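Local atomic coordinates of CELL WALL surface anchor family protein (Streptococcus pneumoniae, PDB entry 2WW8), a protein that serves as the adhesin of the pneumococcal pilus and probably attaches the bacterium to host cells. Residues Leu189-Tyr194 with Tyr204-Thr209; Gly596-Pro601 with Thr664-Gly669; Asp607-Thr612 with Asn679-Asp684; Asp620-Ala625 with Thr675-Val680. All coordinates share one frame; numbering follows the deposited sequence.

Interaction 1: residues Leu189-Tyr194 with Tyr204-Thr209; sequences LSKRIY and YGIELT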
# COMPACT_ATOMS: atom_id res chain seq x y z
N LEU A 189 -2.09 -4.00 -9.61
CA LEU A 189 -2.60 -2.69 -9.89
C LEU A 189 -3.29 -2.23 -8.61
O LEU A 189 -3.57 -3.06 -7.72
CB LEU A 189 -3.50 -2.60 -11.15
CG LEU A 189 -4.69 -3.56 -11.23
CD1 LEU A 189 -5.78 -3.08 -10.25
CD2 LEU A 189 -5.32 -3.66 -12.64
N SER A 190 -3.52 -0.91 -8.51
CA SER A 190 -4.12 -0.37 -7.28
C SER A 190 -4.81 0.94 -7.55
O SER A 190 -4.39 1.69 -8.41
CB SER A 190 -3.11 -0.24 -6.12
OG SER A 190 -2.29 0.91 -6.27
N LYS A 191 -5.87 1.20 -6.81
CA LYS A 191 -6.61 2.46 -6.87
C LYS A 191 -7.17 2.77 -5.49
O LYS A 191 -7.77 1.89 -4.83
CB LYS A 191 -7.75 2.36 -7.86
CG LYS A 191 -8.41 3.76 -8.03
CD LYS A 191 -9.26 3.82 -9.29
CE LYS A 191 -10.01 5.13 -9.25
NZ LYS A 191 -11.09 5.06 -10.26
N ARG A 192 -6.98 4.00 -5.01
CA ARG A 192 -7.54 4.36 -3.70
C ARG A 192 -7.66 5.87 -3.57
O ARG A 192 -7.05 6.62 -4.31
CB ARG A 192 -6.65 3.81 -2.56
CG ARG A 192 -5.24 4.42 -2.52
CD ARG A 192 -4.59 4.18 -1.18
NE ARG A 192 -3.21 4.70 -1.24
CZ ARG A 192 -2.46 5.00 -0.19
NH1 ARG A 192 -2.96 4.79 1.02
NH2 ARG A 192 -1.22 5.50 -0.32
N ILE A 193 -8.44 6.32 -2.60
CA ILE A 193 -8.34 7.69 -2.11
C ILE A 193 -7.12 7.59 -1.19
O ILE A 193 -7.10 6.74 -0.28
CB ILE A 193 -9.64 8.13 -1.37
CG1 ILE A 193 -10.82 8.28 -2.34
CG2 ILE A 193 -9.43 9.48 -0.64
CD1 ILE A 193 -12.17 8.13 -1.65
N TYR A 194 -6.07 8.39 -1.42
CA TYR A 194 -4.90 8.34 -0.52
C TYR A 194 -4.80 9.54 0.44
O TYR A 194 -3.97 9.58 1.35
CB TYR A 194 -3.59 8.21 -1.29
CG TYR A 194 -3.17 9.50 -1.99
CD1 TYR A 194 -3.79 9.93 -3.14
CD2 TYR A 194 -2.12 10.25 -1.46
CE1 TYR A 194 -3.39 11.10 -3.78
CE2 TYR A 194 -1.71 11.41 -2.05
CZ TYR A 194 -2.33 11.82 -3.20
OH TYR A 194 -1.89 12.97 -3.78
N TYR A 204 -10.75 15.23 -2.64
CA TYR A 204 -9.89 14.08 -2.31
C TYR A 204 -8.81 13.91 -3.34
O TYR A 204 -8.98 14.22 -4.54
CB TYR A 204 -10.74 12.80 -2.33
CG TYR A 204 -11.92 12.83 -1.35
CD1 TYR A 204 -13.12 13.44 -1.69
CD2 TYR A 204 -11.79 12.28 -0.09
CE1 TYR A 204 -14.20 13.46 -0.78
CE2 TYR A 204 -12.84 12.27 0.80
CZ TYR A 204 -14.03 12.87 0.47
OH TYR A 204 -15.07 12.86 1.41
N GLY A 205 -7.71 13.34 -2.85
CA GLY A 205 -6.67 12.87 -3.77
C GLY A 205 -6.81 11.39 -4.11
O GLY A 205 -7.06 10.58 -3.20
N ILE A 206 -6.62 11.05 -5.39
CA ILE A 206 -6.77 9.71 -5.89
C ILE A 206 -5.39 9.24 -6.36
O ILE A 206 -4.66 10.01 -6.99
CB ILE A 206 -7.73 9.65 -7.11
CG1 ILE A 206 -9.08 10.29 -6.77
CG2 ILE A 206 -8.00 8.20 -7.44
CD1 ILE A 206 -9.80 9.58 -5.67
N GLU A 207 -5.07 7.99 -6.08
CA GLU A 207 -3.82 7.35 -6.50
C GLU A 207 -4.10 6.03 -7.20
O GLU A 207 -4.84 5.20 -6.64
CB GLU A 207 -2.96 7.08 -5.24
CG GLU A 207 -1.67 6.27 -5.49
CD GLU A 207 -1.23 5.60 -4.20
OE1 GLU A 207 -1.70 4.46 -3.87
OE2 GLU A 207 -0.42 6.28 -3.53
N LEU A 208 -3.45 5.79 -8.34
CA LEU A 208 -3.46 4.55 -9.14
C LEU A 208 -2.00 4.14 -9.26
O LEU A 208 -1.15 5.00 -9.44
CB LEU A 208 -4.03 4.77 -10.55
CG LEU A 208 -5.55 4.82 -10.70
CD1 LEU A 208 -6.14 6.09 -10.09
CD2 LEU A 208 -5.92 4.65 -12.19
N THR A 209 -1.74 2.83 -9.11
CA THR A 209 -0.42 2.31 -9.36
C THR A 209 -0.54 1.06 -10.25
O THR A 209 -1.60 0.43 -10.27
CB THR A 209 0.37 1.96 -8.09
OG1 THR A 209 -0.10 0.74 -7.51
CG2 THR A 209 0.37 3.08 -7.05
O HOH W 1 -3.23 3.14 -5.38

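Interaction 2: residues Gly596-Pro601 with Thr664-Gly669; sequences GTITDP and TGLYLG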
# COMPACT_ATOMS: atom_id res chain seq x y z
N GLY A 596 1.27 -0.56 -22.36
CA GLY A 596 0.01 -0.62 -21.63
C GLY A 596 -0.67 0.73 -21.46
O GLY A 596 0.01 1.78 -21.51
N THR A 597 -1.98 0.69 -21.25
CA THR A 597 -2.83 1.86 -21.08
C THR A 597 -3.72 1.79 -19.84
O THR A 597 -4.43 0.81 -19.59
CB THR A 597 -3.73 1.97 -22.36
OG1 THR A 597 -2.84 2.13 -23.48
CG2 THR A 597 -4.70 3.16 -22.33
N ILE A 598 -3.76 2.84 -19.05
CA ILE A 598 -4.80 2.92 -18.03
C ILE A 598 -5.93 3.79 -18.56
O ILE A 598 -5.64 4.89 -19.05
CB ILE A 598 -4.30 3.53 -16.74
CG1 ILE A 598 -3.18 2.69 -16.15
CG2 ILE A 598 -5.50 3.71 -15.74
CD1 ILE A 598 -2.42 3.37 -15.03
N THR A 599 -7.17 3.33 -18.44
CA THR A 599 -8.33 4.12 -18.83
C THR A 599 -9.15 4.36 -17.57
O THR A 599 -9.60 3.42 -16.86
CB THR A 599 -9.20 3.41 -19.87
OG1 THR A 599 -8.37 3.08 -21.01
CG2 THR A 599 -10.38 4.31 -20.35
N ASP A 600 -9.36 5.64 -17.29
CA ASP A 600 -9.89 6.09 -15.99
C ASP A 600 -10.93 7.21 -16.15
O ASP A 600 -10.60 8.40 -16.00
CB ASP A 600 -8.75 6.52 -15.06
CG ASP A 600 -9.21 6.91 -13.66
OD1 ASP A 600 -10.37 6.68 -13.26
OD2 ASP A 600 -8.38 7.48 -12.93
N PRO A 601 -12.20 6.82 -16.43
CA PRO A 601 -13.30 7.78 -16.55
C PRO A 601 -13.69 8.30 -15.16
O PRO A 601 -13.69 7.51 -14.18
CB PRO A 601 -14.44 6.97 -17.19
CG PRO A 601 -14.00 5.58 -17.35
CD PRO A 601 -12.65 5.43 -16.64
N THR A 664 -1.03 6.37 -21.32
CA THR A 664 -0.52 5.53 -22.40
C THR A 664 0.97 5.32 -22.28
O THR A 664 1.63 6.08 -21.59
CB THR A 664 -0.88 6.13 -23.79
OG1 THR A 664 -0.19 7.37 -23.92
CG2 THR A 664 -2.43 6.39 -23.99
N GLY A 665 1.49 4.28 -22.92
CA GLY A 665 2.92 4.10 -23.09
C GLY A 665 3.59 3.48 -21.87
O GLY A 665 4.67 3.93 -21.53
N LEU A 666 2.93 2.54 -21.20
CA LEU A 666 3.51 1.89 -20.03
C LEU A 666 4.31 0.67 -20.45
O LEU A 666 3.76 -0.17 -21.16
CB LEU A 666 2.41 1.37 -19.08
CG LEU A 666 1.55 2.56 -18.52
CD1 LEU A 666 0.39 2.12 -17.59
CD2 LEU A 666 2.48 3.47 -17.75
N TYR A 667 5.53 0.53 -19.95
CA TYR A 667 6.41 -0.62 -20.22
C TYR A 667 7.03 -1.02 -18.88
O TYR A 667 7.86 -0.27 -18.38
CB TYR A 667 7.51 -0.29 -21.24
CG TYR A 667 7.03 0.11 -22.64
CD1 TYR A 667 6.52 1.41 -22.89
CD2 TYR A 667 7.10 -0.79 -23.70
CE1 TYR A 667 6.09 1.76 -24.14
CE2 TYR A 667 6.69 -0.43 -25.01
CZ TYR A 667 6.17 0.85 -25.18
OH TYR A 667 5.75 1.29 -26.44
N LEU A 668 6.57 -2.12 -18.27
CA LEU A 668 6.95 -2.51 -16.90
C LEU A 668 7.13 -4.01 -16.76
O LEU A 668 6.27 -4.83 -17.21
CB LEU A 668 5.86 -2.07 -15.91
CG LEU A 668 5.56 -0.57 -15.98
CD1 LEU A 668 4.18 -0.29 -15.40
CD2 LEU A 668 6.67 0.23 -15.27
N GLY A 669 8.29 -4.32 -16.16
CA GLY A 669 8.63 -5.65 -15.71
C GLY A 669 8.58 -5.76 -14.20
O GLY A 669 7.96 -4.96 -13.50
O HOH W 2 -0.59 2.79 -24.53

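Interaction 3: residues Asp607-Thr612 with Asn679-Asp684; sequences DLQLGT and NVRLND. With CA (calcium ion), chain D.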
# COMPACT_ATOMS: atom_id res chain seq x y z
N ASP A 607 -16.06 15.48 -10.30
CA ASP A 607 -15.28 16.39 -11.15
C ASP A 607 -13.78 16.34 -10.87
O ASP A 607 -13.33 16.55 -9.75
CB ASP A 607 -15.73 17.84 -10.99
CG ASP A 607 -17.24 18.02 -11.14
OD1 ASP A 607 -17.78 17.51 -12.16
OD2 ASP A 607 -17.87 18.67 -10.28
N LEU A 608 -13.00 16.01 -11.90
CA LEU A 608 -11.54 16.12 -11.87
C LEU A 608 -11.20 17.60 -11.60
O LEU A 608 -11.80 18.48 -12.23
CB LEU A 608 -10.96 15.73 -13.22
CG LEU A 608 -9.42 15.65 -13.38
CD1 LEU A 608 -8.69 14.68 -12.52
CD2 LEU A 608 -9.16 15.31 -14.85
N GLN A 609 -10.28 17.85 -10.66
CA GLN A 609 -9.84 19.21 -10.31
C GLN A 609 -8.84 19.62 -11.37
O GLN A 609 -7.78 19.01 -11.53
CB GLN A 609 -9.20 19.28 -8.94
CG GLN A 609 -10.25 18.93 -7.89
CD GLN A 609 -11.42 19.89 -7.95
OE1 GLN A 609 -12.43 19.67 -8.65
NE2 GLN A 609 -11.29 20.99 -7.21
N LEU A 610 -9.23 20.63 -12.14
CA LEU A 610 -8.36 21.21 -13.16
C LEU A 610 -7.78 22.56 -12.69
O LEU A 610 -7.17 23.30 -13.48
CB LEU A 610 -9.17 21.44 -14.44
CG LEU A 610 -9.81 20.14 -14.94
CD1 LEU A 610 -10.71 20.31 -16.16
CD2 LEU A 610 -8.69 19.16 -15.21
N GLY A 611 -7.98 22.89 -11.41
CA GLY A 611 -7.66 24.23 -10.89
C GLY A 611 -8.24 25.40 -11.67
O GLY A 611 -9.03 25.25 -12.61
N THR A 612 -7.87 26.62 -11.29
CA THR A 612 -8.53 27.82 -11.84
C THR A 612 -8.53 27.96 -13.36
O THR A 612 -9.49 28.51 -13.91
CB THR A 612 -8.00 29.08 -11.12
OG1 THR A 612 -8.03 28.79 -9.71
CG2 THR A 612 -8.87 30.29 -11.39
N ASN A 679 -6.65 14.97 -8.23
CA ASN A 679 -7.61 15.38 -7.22
C ASN A 679 -8.98 15.41 -7.84
O ASN A 679 -9.09 15.71 -9.04
CB ASN A 679 -7.22 16.76 -6.68
CG ASN A 679 -5.91 16.72 -5.90
OD1 ASN A 679 -5.67 15.83 -5.06
ND2 ASN A 679 -5.04 17.68 -6.17
N VAL A 680 -9.98 15.05 -7.03
CA VAL A 680 -11.39 15.13 -7.44
C VAL A 680 -12.21 15.81 -6.35
O VAL A 680 -11.80 15.93 -5.20
CB VAL A 680 -12.05 13.77 -7.75
CG1 VAL A 680 -11.22 12.98 -8.81
CG2 VAL A 680 -12.20 12.97 -6.43
N ARG A 681 -13.40 16.20 -6.78
CA ARG A 681 -14.38 16.82 -5.94
C ARG A 681 -15.76 16.25 -6.30
O ARG A 681 -16.15 16.17 -7.49
CB ARG A 681 -14.35 18.33 -6.19
CG ARG A 681 -15.24 19.13 -5.20
CD ARG A 681 -15.21 20.62 -5.54
NE ARG A 681 -16.01 21.35 -4.56
CZ ARG A 681 -17.27 21.73 -4.77
NH1 ARG A 681 -17.88 21.44 -5.91
NH2 ARG A 681 -17.93 22.38 -3.81
N LEU A 682 -16.52 15.93 -5.25
CA LEU A 682 -17.94 15.67 -5.45
C LEU A 682 -18.68 16.88 -6.04
O LEU A 682 -18.59 18.01 -5.54
CB LEU A 682 -18.57 15.21 -4.13
CG LEU A 682 -20.04 14.79 -4.17
CD1 LEU A 682 -20.30 13.64 -5.13
CD2 LEU A 682 -20.47 14.44 -2.74
N ASN A 683 -19.41 16.65 -7.12
CA ASN A 683 -20.17 17.70 -7.75
C ASN A 683 -21.30 18.24 -6.86
O ASN A 683 -21.92 17.50 -6.10
CB ASN A 683 -20.72 17.19 -9.08
CG ASN A 683 -21.51 18.25 -9.78
OD1 ASN A 683 -22.69 18.43 -9.50
ND2 ASN A 683 -20.85 19.00 -10.66
N ASP A 684 -21.56 19.53 -6.97
CA ASP A 684 -22.57 20.18 -6.14
C ASP A 684 -23.98 19.60 -6.23
O ASP A 684 -24.78 19.91 -5.36
CB ASP A 684 -22.68 21.66 -6.47
CG ASP A 684 -21.62 22.48 -5.78
OD1 ASP A 684 -20.84 21.92 -4.97
OD2 ASP A 684 -21.61 23.71 -6.04
CA CA D . -4.98 23.10 -14.61
O HOH W 3 -6.31 17.26 -10.17
O HOH W 4 -3.82 24.41 -12.88

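Interaction 4: residues Asp620-Ala625 with Thr675-Val680; sequences DYTLTA and TLTYNV. With CA (calcium ion), chain D.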
# COMPACT_ATOMS: atom_id res chain seq x y z
N ASP A 620 -2.12 19.52 -12.57
CA ASP A 620 -3.33 18.82 -12.11
C ASP A 620 -3.09 17.34 -11.82
O ASP A 620 -4.00 16.63 -11.36
CB ASP A 620 -4.45 18.96 -13.13
CG ASP A 620 -4.67 20.40 -13.48
OD1 ASP A 620 -4.55 21.26 -12.56
OD2 ASP A 620 -4.88 20.69 -14.68
N TYR A 621 -1.88 16.85 -12.06
CA TYR A 621 -1.68 15.43 -11.83
C TYR A 621 -0.21 15.23 -11.51
O TYR A 621 0.62 16.10 -11.79
CB TYR A 621 -2.08 14.59 -13.05
CG TYR A 621 -1.15 14.81 -14.25
CD1 TYR A 621 0.00 14.01 -14.41
CD2 TYR A 621 -1.41 15.83 -15.17
CE1 TYR A 621 0.87 14.24 -15.49
CE2 TYR A 621 -0.57 16.05 -16.24
CZ TYR A 621 0.56 15.25 -16.37
OH TYR A 621 1.42 15.46 -17.42
N THR A 622 0.11 14.06 -10.96
CA THR A 622 1.50 13.60 -10.99
C THR A 622 1.62 12.23 -11.65
O THR A 622 0.71 11.39 -11.54
CB THR A 622 2.18 13.59 -9.58
OG1 THR A 622 1.72 12.48 -8.78
CG2 THR A 622 2.02 14.90 -8.83
N LEU A 623 2.76 11.98 -12.29
CA LEU A 623 3.08 10.65 -12.81
C LEU A 623 4.57 10.42 -12.50
O LEU A 623 5.43 11.17 -12.99
CB LEU A 623 2.78 10.56 -14.32
CG LEU A 623 2.83 9.09 -14.79
CD1 LEU A 623 1.64 8.29 -14.24
CD2 LEU A 623 2.92 8.94 -16.32
N THR A 624 4.84 9.44 -11.63
CA THR A 624 6.20 9.14 -11.20
C THR A 624 6.40 7.63 -11.31
O THR A 624 5.44 6.86 -11.40
CB THR A 624 6.51 9.65 -9.76
OG1 THR A 624 5.56 9.04 -8.87
CG2 THR A 624 6.37 11.24 -9.63
N ALA A 625 7.65 7.16 -11.28
CA ALA A 625 7.88 5.72 -11.25
C ALA A 625 9.05 5.44 -10.32
O ALA A 625 9.85 6.35 -10.01
CB ALA A 625 8.19 5.25 -12.67
N THR A 675 3.08 5.35 -10.62
CA THR A 675 2.03 5.97 -9.76
C THR A 675 1.44 7.22 -10.41
O THR A 675 2.18 8.11 -10.87
CB THR A 675 2.64 6.37 -8.41
OG1 THR A 675 3.27 5.22 -7.83
CG2 THR A 675 1.59 6.95 -7.40
N LEU A 676 0.11 7.27 -10.48
CA LEU A 676 -0.58 8.44 -10.99
C LEU A 676 -1.36 9.04 -9.81
O LEU A 676 -2.02 8.32 -9.07
CB LEU A 676 -1.57 8.05 -12.07
CG LEU A 676 -2.60 9.12 -12.48
CD1 LEU A 676 -1.99 10.25 -13.28
CD2 LEU A 676 -3.75 8.52 -13.31
N THR A 677 -1.27 10.35 -9.59
CA THR A 677 -2.18 10.96 -8.59
C THR A 677 -2.94 12.12 -9.23
O THR A 677 -2.44 12.69 -10.21
CB THR A 677 -1.50 11.47 -7.32
OG1 THR A 677 -0.66 12.57 -7.67
CG2 THR A 677 -0.69 10.41 -6.55
N TYR A 678 -4.14 12.45 -8.71
CA TYR A 678 -4.87 13.60 -9.18
C TYR A 678 -5.94 13.86 -8.11
O TYR A 678 -6.13 13.08 -7.19
CB TYR A 678 -5.49 13.40 -10.60
CG TYR A 678 -6.41 12.20 -10.70
CD1 TYR A 678 -5.91 10.91 -11.03
CD2 TYR A 678 -7.77 12.31 -10.39
CE1 TYR A 678 -6.76 9.80 -11.10
CE2 TYR A 678 -8.63 11.20 -10.48
CZ TYR A 678 -8.13 9.96 -10.82
OH TYR A 678 -9.01 8.88 -10.89
N ASN A 679 -6.65 14.97 -8.23
CA ASN A 679 -7.61 15.38 -7.22
C ASN A 679 -8.98 15.41 -7.84
O ASN A 679 -9.09 15.71 -9.04
CB ASN A 679 -7.22 16.76 -6.68
CG ASN A 679 -5.91 16.72 -5.90
OD1 ASN A 679 -5.67 15.83 -5.06
ND2 ASN A 679 -5.04 17.68 -6.17
N VAL A 680 -9.98 15.05 -7.03
CA VAL A 680 -11.39 15.13 -7.44
C VAL A 680 -12.21 15.81 -6.35
O VAL A 680 -11.80 15.93 -5.20
CB VAL A 680 -12.05 13.77 -7.75
CG1 VAL A 680 -11.22 12.98 -8.81
CG2 VAL A 680 -12.20 12.97 -6.43
CA CA D . -4.98 23.10 -14.61
O HOH W 3 -6.31 17.26 -10.17
O HOH W 5 2.82 10.01 -8.87
O HOH W 4 -3.82 24.41 -12.88

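Interaction 1: residues Leu189-Tyr194 with Tyr204-Thr209
Arg-192 and Glu-207 meet on one face of an antiparallel pairing between two strands. They form a salt bridge, with Arg-192 NE 3.0 Å from Glu-207 OE1. The donor comes from above the carboxylate plane, and the two planar groups are turned 46° apart. A second bond, Arg-192 NH2 to Glu-207 OE2, is weak. The first torsion of Arg-192 (chi1 65°) sets CG between N and C, and the chain then runs extended to NE. On the same face Ser-190 OG lies 2.5 Å from Thr-209 OG1. One water accepts from Ser-190 OG and donates to both Glu-207 O and Glu-207 OE1, so it joins the hydroxyl pair to the salt bridge. The Tyr-194 ring reaches across to Glu-207, its CD1 3.6 Å from Glu-207 CB. On the other face carbon meets carbon. Ile-193 CG1 touches Ile-206 CD1 at 3.7 Å. The extended chain of Lys-191 lies alongside Leu-208, pointing the same way, with CG 3.9 Å from Leu-208 CD1. Its NZ is covalently joined to Asn-695, an intramolecular isopeptide bond, and hydrogen-bonds Thr-698. The pair is a beta hairpin of strands 187-196 and 203-218. Strand 171-184 flanks the first of these, and strand 673-682 flanks the second.

Interaction 2: residues Gly596-Pro601 with Thr664-Gly669
Gly-596 and Leu-666 form an antiparallel hydrogen-bonded pair, and two backbone bonds hold it. Gly-596 N donates to Leu-666 O at 2.8 Å. Leu-666 N returns a bond to Gly-596 O at 3.0 Å. Gly-665 N is also near, 3.2 Å from Gly-596 O. Gly-665 and Leu-666 thus both face Gly-596, which makes a G1 beta bulge. The first bulge residue, Gly-665, has a positive phi of 82°, as is usual for this bulge type. The bulge lies where strand 660-668 runs beside strand 593-601 in an antiparallel sheet of the Ig-like domain. The short axes of the two segments stand at 125°, and backbone pairing continues from Ile-598 to Val-663 and from Asp-600 to Ile-661. One water adds a polar link: it lies 2.6 Å from Thr-597 OG1 and accepts from Gly-665 N at 3.0 Å. Apolar contact falls on the other side of the strand. Ile-598 CG1 meets Leu-666 CD1 at 3.9 Å, and the two side chains slant across each other. With CG anti to the carbonyl carbon (chi1 -63°), Leu-666 CG lies 3.5 Å from Gly-596 O and CD1 reaches Ile-598. Ile-598 also packs on Leu-208 and Val-210 of strand 203-218.

Interaction 3: residues Asp607-Thr612 with Asn679-Asp684
Asp-607 and Arg-681 form the closely joined part of this contact. Asp-607 N donates to Arg-681 O at 2.9 Å, and Arg-681 N donates back to Asp-607 O. Beside them Leu-608 and Val-680 form a non-hydrogen-bonded pair with buried side chains. Gln-609 N then closes on Asn-679 O at 2.9 Å. The bent side chain of Gln-609 (chi2 -59°) folds back over strand 673-682, and its OE1 lies 3.4 Å from Arg-681 CB. A water accepts from Asn-679 N and lies 2.7 Å from Gln-609 O. The more solvent-accessible side is polar and less closely packed. There Asn-683 ND2 gives Asp-607 OD2 a hydrogen bond of 3.0 Å, on the syn lone pair. The carboxylate and amide planes stand 78° apart. Arg-681 stretches away from the pairing, and its NH1 and NH2 both bind Asp-684 OD1, with NH1 at 3.1 Å. NH2 has a second acid partner in Asp-201. One residue on from Gln-609, Leu-610 O binds a calcium ion at 2.5 Å. Asp-613, Arg-615, Asp-617 and Asp-620 complete the protein ligands. The two acids round the guanidinium would probably more than offset its positive charge, and their bonds would restrict its turning. The backbone bonds through Gln-609 tie the start of the calcium loop to the sheet.

Interaction 4: residues Asp620-Ala625 with Thr675-Val680
This antiparallel strand pair belongs to the Ig-like domain, and its first segment leaves a calcium-binding loop. Asp-620 grips the ion with both carboxylate oxygens, OD2 at 2.4 Å and OD1 at 2.8 Å. Strand 621-625 then runs beside strand 673-682. Thr-622 with Thr-677 and Thr-624 with Thr-675 are hydrogen-bonded pairs, each closed by two backbone bonds. Their side chains share one face. Thr-622 OG1 and Thr-677 OG1 are hydrogen-bonded at 2.6 Å, and either may be the donor. In both threonines OG1 sits between N and C (chi1 75° and 67°), which brings the hydroxyls together across the strands. Thr-624 and Thr-675 lie side by side, pointing the same way. The other face is buried and mostly apolar. Leu-623 CD1 meets Leu-676 CB at 3.9 Å, the two chains slanting past each other. Tyr-621 CB lies 4.3 Å from Leu-676 CD1, and the Tyr-621 ring meets that of Phe-616 with planes nearly parallel. The Tyr-678 hydroxyl hydrogen-bonds Asp-600. Near the calcium loop, the water held by Asn-679 N also lies 2.7 Å from Asp-620 O. On the threonine face another water lies 2.7 Å from Thr-622 OG1 and donates to Thr-675 O at 2.8 Å.

In the fold
Strand 673-682 joins three of the contacts. It carries one side of interactions 3 and 4, which share Asn-679 and Val-680. It also pairs with strand 203-218 of interaction 1, where Ile-206 N lies 2.8 Å from Tyr-678 O. Interactions 3 and 4 meet at the calcium ion, to which one gives Leu-610 O and the other the Asp-620 carboxylate. Interaction 2 lies in a different sheet. Its Asp-600 reaches the others: OD2 is 2.6 Å from Tyr-678 OH of interaction 4, and OD1 lies 3.5 Å from Lys-191 NZ of interaction 1, the nitrogen of the isopeptide bond. Asp-600 thus stands beside the link of Lys-191 to Asn-695.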